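Local structure of glycosyltransferase (Streptomyces halstedii, 3WAD) at residues V234-D237 with W238-E241; A274-D277 with A278-A282; F304-L307 with H308-L311. The protein is a glycosyltransferase with the GT-B fold, made of two Rossmann-like domains and related in sequence to the erythromycin biosynthesis protein CIII family. One frame throughout, in Å; residues are numbered along the deposited sequence.

Interaction 1: V234-D237 with W238-E241; sequences VLPD and WLRE
Pro-236 lies over one face of the Trp-238 indole: its CG stands 3.2 Å above the ring plane, displaced toward the rim, and comes within 3.3 Å of Trp-238 NE1. Leu-239 CG shares that face, again near the rim, and the indole also makes a cation-pi contact with Arg-300. With CG of Trp-238 between backbone N and carbonyl carbon (chi1 65°), the ring folds back over the proline. The other flat group, the Arg-240 guanidinium, has a water in its plane at the edge, 2.6 Å from NE. Leu-235 O and Pro-236 O also lie at the edge, near the plane. Asp-237 meets the group differently: its carboxylate plane is turned 65° from the guanidinium, and OD2 sits 3.9 Å from Arg-240 NE, well out of the plane. This long salt bridge is therefore one of charges alone, while the same water bridges the groups with hydrogen bonds, accepting from Arg-240 NE and donating to both Asp-237 OD2 and Leu-235 O. The segments form the entry into the short helix 237-240, just after strand 233-234, where Arg-240 N donates to Asp-237 O at 2.8 Å. The NH2 of Arg-240 bonds Pro-52 O of the second subunit, and Val-234 pairs with a strand of that subunit in a parallel ladder, which places the turn at the dimer interface. The arginine chain is bent at chi2 and chi3; its CG touches Leu-235 CD2 at 3.5 Å, while its CD lies against Pro-236 O. Pro-236 CD also meets Leu-239 CD1 at 3.9 Å.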
loop_
_atom_site.group_PDB
_atom_site.type_symbol
_atom_site.label_atom_id
_atom_site.label_comp_id
_atom_site.label_asym_id
_atom_site.label_seq_id
_atom_site.Cartn_x
_atom_site.Cartn_y
_atom_site.Cartn_z
ATOM N N VAL B 234 7.665 -6.818 -9.938
ATOM C CA VAL B 234 7.083 -7.700 -10.965
ATOM C C VAL B 234 7.891 -9.003 -10.933
ATOM O O VAL B 234 9.127 -8.975 -10.951
ATOM C CB VAL B 234 7.166 -7.068 -12.343
ATOM C CG1 VAL B 234 6.573 -8.005 -13.410
ATOM C CG2 VAL B 234 6.444 -5.699 -12.324
ATOM N N LEU B 235 7.240 -10.139 -10.775
ATOM C CA LEU B 235 7.987 -11.376 -10.675
ATOM C C LEU B 235 8.531 -11.716 -12.056
ATOM O O LEU B 235 7.735 -11.839 -12.967
ATOM C CB LEU B 235 7.077 -12.480 -10.229
ATOM C CG LEU B 235 7.579 -13.389 -9.129
ATOM C CD1 LEU B 235 7.463 -12.549 -7.834
ATOM C CD2 LEU B 235 6.690 -14.665 -9.086
ATOM N N PRO B 236 9.874 -11.817 -12.229
ATOM C CA PRO B 236 10.345 -12.212 -13.569
ATOM C C PRO B 236 10.169 -13.713 -13.812
ATOM O O PRO B 236 10.042 -14.504 -12.856
ATOM C CB PRO B 236 11.822 -11.803 -13.573
ATOM C CG PRO B 236 12.250 -11.988 -12.154
ATOM C CD PRO B 236 11.005 -11.602 -11.307
ATOM N N ASP B 237 10.140 -14.096 -15.083
ATOM C CA ASP B 237 9.888 -15.474 -15.450
ATOM C C ASP B 237 10.888 -16.390 -14.775
ATOM O O ASP B 237 10.559 -17.443 -14.258
ATOM C CB ASP B 237 10.036 -15.629 -16.959
ATOM C CG ASP B 237 8.731 -15.404 -17.708
ATOM O OD1 ASP B 237 8.751 -15.199 -18.947
ATOM O OD2 ASP B 237 7.670 -15.450 -17.071
ATOM N N TRP B 238 12.132 -15.975 -14.768
ATOM C CA TRP B 238 13.184 -16.859 -14.337
ATOM C C TRP B 238 13.083 -17.190 -12.830
ATOM O O TRP B 238 13.416 -18.312 -12.423
ATOM C CB TRP B 238 14.533 -16.271 -14.765
ATOM C CG TRP B 238 14.838 -15.022 -14.098
ATOM C CD1 TRP B 238 14.708 -13.745 -14.601
ATOM C CD2 TRP B 238 15.321 -14.889 -12.757
ATOM N NE1 TRP B 238 15.101 -12.833 -13.643
ATOM C CE2 TRP B 238 15.476 -13.511 -12.505
ATOM C CE3 TRP B 238 15.649 -15.815 -11.743
ATOM C CZ2 TRP B 238 15.945 -13.029 -11.291
ATOM C CZ3 TRP B 238 16.110 -15.341 -10.540
ATOM C CH2 TRP B 238 16.257 -13.948 -10.324
ATOM N N LEU B 239 12.587 -16.240 -12.015
ATOM C CA LEU B 239 12.221 -16.512 -10.605
ATOM C C LEU B 239 11.052 -17.479 -10.442
ATOM O O LEU B 239 10.828 -18.029 -9.364
ATOM C CB LEU B 239 11.897 -15.231 -9.837
ATOM C CG LEU B 239 12.980 -14.672 -8.920
ATOM C CD1 LEU B 239 12.524 -13.439 -8.227
ATOM C CD2 LEU B 239 13.385 -15.715 -7.920
ATOM N N ARG B 240 10.283 -17.687 -11.492
ATOM C CA ARG B 240 9.045 -18.431 -11.324
ATOM C C ARG B 240 9.313 -19.922 -11.384
ATOM O O ARG B 240 8.512 -20.727 -10.893
ATOM C CB ARG B 240 7.975 -17.971 -12.331
ATOM C CG ARG B 240 7.138 -16.800 -11.785
ATOM C CD ARG B 240 6.961 -15.625 -12.791
ATOM N NE ARG B 240 5.791 -15.651 -13.695
ATOM C CZ ARG B 240 4.936 -16.666 -13.889
ATOM N NH1 ARG B 240 5.065 -17.838 -13.268
ATOM N NH2 ARG B 240 3.913 -16.497 -14.725
ATOM N N GLU B 241 10.473 -20.274 -11.934
ATOM C CA GLU B 241 10.862 -21.658 -12.169
ATOM C C GLU B 241 11.479 -22.314 -10.932
ATOM O O GLU B 241 12.381 -21.753 -10.301
ATOM C CB GLU B 241 11.864 -21.730 -13.332
ATOM C CG GLU B 241 11.515 -20.839 -14.555
ATOM C CD GLU B 241 12.582 -20.874 -15.672
ATOM O OE1 GLU B 241 13.586 -21.611 -15.533
ATOM O OE2 GLU B 241 12.416 -20.172 -16.702
HETATM O O HOH W 1 6.619 -13.499 -14.886
#

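Interaction 2: A274-D277 with A278-A282; sequences ADID and ADVVA
Ala-278, the residue most covered in this contact, is met from one side by the end of Ile-276: the CD1 methyl of the isoleucine lies 3.5 Å from Ala-278 CB. Ile-276 carries CG1 between backbone N and carbonyl carbon (chi1 65°), and a further turn at chi2, off the staggered positions, carries CD1 to Ala-278 CB and on toward Val-280. That methyl is 4.2 Å from Val-280 CG2, so one CD1 bridges two residues that stand two apart in the chain. Val-280 points its side chain back toward the loop, and its CG2 also approaches Ala-274 CA at 4.4 Å, a looser contact with the end of helix 266-274.

The backbone folds tightly to allow this. Ala-278 N donates to Ile-276 O over 2.9 Å, but the N-H...O angle is 135° and the C=O...N angle only 96°, so the bond is strongly bent, as a three-residue turn demands. This is an inverse gamma turn centred on Asp-277. A second one, centred on Asp-275, is closed by Ile-276 N and Ala-274 O at 2.8 Å.

Outside the two segments, Val-248 and Leu-376 pack on Ile-276, while Leu-250 packs on Val-280, which continues the apolar cluster into strand 247-251 and helix 369-381. Asp-277 OD1 makes a salt bridge with Arg-245. Two successive inverse gamma turns thus carry the chain from helix 266-274 into strand 279-283, the helix-to-strand return of a beta-alpha-beta crossover: strand 279-283 lies next to and parallel with strand 247-251 in the six-stranded sheet of this Rossmann-like domain.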
loop_
_atom_site.group_PDB
_atom_site.type_symbol
_atom_site.label_atom_id
_atom_site.label_comp_id
_atom_site.label_asym_id
_atom_site.label_seq_id
_atom_site.Cartn_x
_atom_site.Cartn_y
_atom_site.Cartn_z
ATOM N N ALA B 274 31.868 -15.784 -7.961
ATOM C CA ALA B 274 31.100 -16.854 -8.621
ATOM C C ALA B 274 31.687 -18.285 -8.480
ATOM O O ALA B 274 31.032 -19.275 -8.776
ATOM C CB ALA B 274 30.865 -16.505 -10.105
ATOM N N ASP B 275 32.923 -18.403 -8.021
ATOM C CA ASP B 275 33.590 -19.715 -8.037
ATOM C C ASP B 275 33.191 -20.541 -6.805
ATOM O O ASP B 275 33.977 -20.812 -5.914
ATOM C CB ASP B 275 35.099 -19.501 -8.219
ATOM C CG ASP B 275 35.880 -20.795 -8.364
ATOM O OD1 ASP B 275 35.286 -21.828 -8.792
ATOM O OD2 ASP B 275 37.084 -20.763 -7.970
ATOM N N ILE B 276 31.924 -20.927 -6.762
ATOM C CA ILE B 276 31.317 -21.512 -5.590
ATOM C C ILE B 276 30.247 -22.493 -6.040
ATOM O O ILE B 276 29.793 -22.470 -7.164
ATOM C CB ILE B 276 30.622 -20.377 -4.721
ATOM C CG1 ILE B 276 29.438 -19.747 -5.493
ATOM C CG2 ILE B 276 31.660 -19.300 -4.310
ATOM C CD1 ILE B 276 28.232 -19.508 -4.666
ATOM N N ASP B 277 29.803 -23.353 -5.166
ATOM C CA ASP B 277 28.851 -24.351 -5.619
ATOM C C ASP B 277 27.401 -23.877 -5.506
ATOM O O ASP B 277 26.661 -24.397 -4.662
ATOM C CB ASP B 277 29.071 -25.682 -4.889
ATOM C CG ASP B 277 28.578 -26.887 -5.705
ATOM O OD1 ASP B 277 28.129 -26.692 -6.873
ATOM O OD2 ASP B 277 28.628 -28.015 -5.160
ATOM N N ALA B 278 27.010 -22.915 -6.366
ATOM C CA ALA B 278 25.660 -22.296 -6.365
ATOM C C ALA B 278 25.487 -21.342 -7.539
ATOM O O ALA B 278 26.485 -20.914 -8.116
ATOM C CB ALA B 278 25.408 -21.567 -5.048
ATOM N N ASP B 279 24.242 -21.026 -7.913
ATOM C CA ASP B 279 23.980 -19.992 -8.908
ATOM C C ASP B 279 23.959 -18.599 -8.285
ATOM O O ASP B 279 23.417 -18.417 -7.224
ATOM C CB ASP B 279 22.624 -20.209 -9.592
ATOM C CG ASP B 279 22.578 -21.463 -10.401
ATOM O OD1 ASP B 279 23.651 -21.975 -10.827
ATOM O OD2 ASP B 279 21.447 -21.950 -10.603
ATOM N N VAL B 280 24.531 -17.609 -8.941
ATOM C CA VAL B 280 24.594 -16.269 -8.342
ATOM C C VAL B 280 23.559 -15.386 -9.051
ATOM O O VAL B 280 23.501 -15.426 -10.262
ATOM C CB VAL B 280 26.053 -15.717 -8.370
ATOM C CG1 VAL B 280 26.122 -14.247 -8.036
ATOM C CG2 VAL B 280 26.923 -16.579 -7.409
ATOM N N VAL B 281 22.687 -14.689 -8.298
ATOM C CA VAL B 281 21.877 -13.599 -8.881
ATOM C C VAL B 281 22.561 -12.302 -8.452
ATOM O O VAL B 281 22.711 -12.047 -7.256
ATOM C CB VAL B 281 20.363 -13.733 -8.461
ATOM C CG1 VAL B 281 19.532 -12.625 -9.072
ATOM C CG2 VAL B 281 19.815 -15.108 -8.873
ATOM N N ALA B 282 23.084 -11.534 -9.403
ATOM C CA ALA B 282 23.869 -10.320 -9.085
ATOM C C ALA B 282 23.190 -9.091 -9.652
ATOM O O ALA B 282 22.740 -9.091 -10.776
ATOM C CB ALA B 282 25.256 -10.428 -9.646
#

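Interaction 3: F304-L307 with H308-L311; sequences FVPL and HALL
The torsions of Val-305 and Leu-310 contribute to their meeting: Leu-310 sets CG opposite its backbone N (chi1 -178°) and then bends at chi2 to place CD2, while Val-305 turns CG1 into the gap between N and carbonyl carbon (chi1 69°). The two side chains cross at about a right angle, with Val-305 CG1 3.6 Å from Leu-310 CD2. The ring of His-308 brings NE2 to 3.7 Å from Pro-306 CB.

Pro-306 occupies the N-cap position of helix 307-310, and its carbonyl oxygen takes two backbone donors. Leu-310 N, at 3.0 Å, approaches in the carbonyl plane; Ala-309 N, at 2.8 Å, comes from above that plane. One residue on, Leu-311 N donates to Leu-307 O at 2.6 Å with a nearly straight N-H...O angle of 169°, while the two leucine side chains lie side by side, Leu-307 CG being 4.1 Å from Leu-311 CD1.

Main-chain bonds thus form the first helical turn, while its apolar side chains serve two neighbours: Leu-307 and Leu-310 pack on Cys-249 of strand 247-251, and Val-305 and Ala-309 on Leu-239 of helix 237-240.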
loop_
_atom_site.group_PDB
_atom_site.type_symbol
_atom_site.label_atom_id
_atom_site.label_comp_id
_atom_site.label_asym_id
_atom_site.label_seq_id
_atom_site.Cartn_x
_atom_site.Cartn_y
_atom_site.Cartn_z
ATOM N N PHE B 304 17.746 -5.113 -11.154
ATOM C CA PHE B 304 17.024 -5.080 -9.864
ATOM C C PHE B 304 16.334 -6.396 -9.648
ATOM O O PHE B 304 15.873 -6.997 -10.612
ATOM C CB PHE B 304 15.992 -3.928 -9.751
ATOM C CG PHE B 304 15.058 -4.050 -8.518
ATOM C CD1 PHE B 304 15.469 -3.590 -7.244
ATOM C CD2 PHE B 304 13.764 -4.642 -8.640
ATOM C CE1 PHE B 304 14.585 -3.709 -6.115
ATOM C CE2 PHE B 304 12.877 -4.777 -7.514
ATOM C CZ PHE B 304 13.297 -4.305 -6.255
ATOM N N VAL B 305 16.289 -6.867 -8.392
ATOM C CA VAL B 305 15.447 -8.031 -8.063
ATOM C C VAL B 305 14.679 -7.842 -6.750
ATOM O O VAL B 305 15.259 -7.374 -5.777
ATOM C CB VAL B 305 16.272 -9.319 -8.006
ATOM C CG1 VAL B 305 17.230 -9.283 -6.779
ATOM C CG2 VAL B 305 15.329 -10.549 -8.024
ATOM N N PRO B 306 13.377 -8.196 -6.726
ATOM C CA PRO B 306 12.589 -8.224 -5.454
ATOM C C PRO B 306 13.074 -9.303 -4.457
ATOM O O PRO B 306 12.830 -10.502 -4.633
ATOM C CB PRO B 306 11.166 -8.470 -5.934
ATOM C CG PRO B 306 11.331 -9.268 -7.276
ATOM C CD PRO B 306 12.582 -8.636 -7.897
ATOM N N LEU B 307 13.756 -8.855 -3.401
ATOM C CA LEU B 307 14.426 -9.713 -2.440
ATOM C C LEU B 307 13.475 -10.703 -1.800
ATOM O O LEU B 307 13.836 -11.831 -1.516
ATOM C CB LEU B 307 15.028 -8.867 -1.313
ATOM C CG LEU B 307 16.520 -8.548 -1.322
ATOM C CD1 LEU B 307 17.258 -8.940 -2.611
ATOM C CD2 LEU B 307 16.752 -7.110 -0.923
ATOM N N HIS B 308 12.249 -10.251 -1.515
ATOM C CA HIS B 308 11.299 -11.129 -0.862
ATOM C C HIS B 308 10.917 -12.204 -1.832
ATOM O O HIS B 308 10.535 -13.230 -1.377
ATOM C CB HIS B 308 10.058 -10.373 -0.415
ATOM C CG HIS B 308 9.437 -9.561 -1.510
ATOM N ND1 HIS B 308 8.292 -9.946 -2.176
ATOM C CD2 HIS B 308 9.818 -8.383 -2.060
ATOM C CE1 HIS B 308 7.993 -9.039 -3.099
ATOM N NE2 HIS B 308 8.906 -8.078 -3.044
ATOM N N ALA B 309 11.035 -12.029 -3.163
ATOM C CA ALA B 309 10.752 -13.234 -4.057
ATOM C C ALA B 309 11.956 -14.137 -4.203
ATOM O O ALA B 309 11.815 -15.380 -4.279
ATOM C CB ALA B 309 10.242 -12.866 -5.440
ATOM N N LEU B 310 13.130 -13.497 -4.189
ATOM C CA LEU B 310 14.426 -14.183 -4.338
ATOM C C LEU B 310 14.893 -14.893 -3.042
ATOM O O LEU B 310 15.226 -16.075 -3.067
ATOM C CB LEU B 310 15.521 -13.183 -4.839
ATOM C CG LEU B 310 16.932 -13.767 -5.093
ATOM C CD1 LEU B 310 16.967 -14.895 -6.141
ATOM C CD2 LEU B 310 17.863 -12.619 -5.529
ATOM N N LEU B 311 14.961 -14.173 -1.930
ATOM C CA LEU B 311 15.649 -14.720 -0.762
ATOM C C LEU B 311 15.142 -16.068 -0.213
ATOM O O LEU B 311 15.926 -16.787 0.347
ATOM C CB LEU B 311 15.781 -13.696 0.375
ATOM C CG LEU B 311 16.747 -12.550 0.119
ATOM C CD1 LEU B 311 16.678 -11.705 1.316
ATOM C CD2 LEU B 311 18.206 -13.078 -0.112
#

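Interaction 1 is a surface contact, interaction 2 is buried, and interaction 3 is partly buried, its centre about 18 Å from the centre of the chain, against 27 and 28 Å for the others. Interactions 1 and 3 both start short helices, 237-240 and 307-310, which pack together: Leu-239 CD1 lies 3.6 Å from Ala-309 CB. Interaction 2 instead leads into strand 279-283; Val-281 of segment 278-282, just past the contact itself, touches both others, its CG1 reaching Trp-238 CH2 (3.7 Å) and Leu-310 CD2 (3.9 Å). The chemistry differs with exposure: charges and a bound water appear at the subunit-facing interaction 1, whereas the contacts across interactions 2 and 3 combine apolar side chains with backbone bonds.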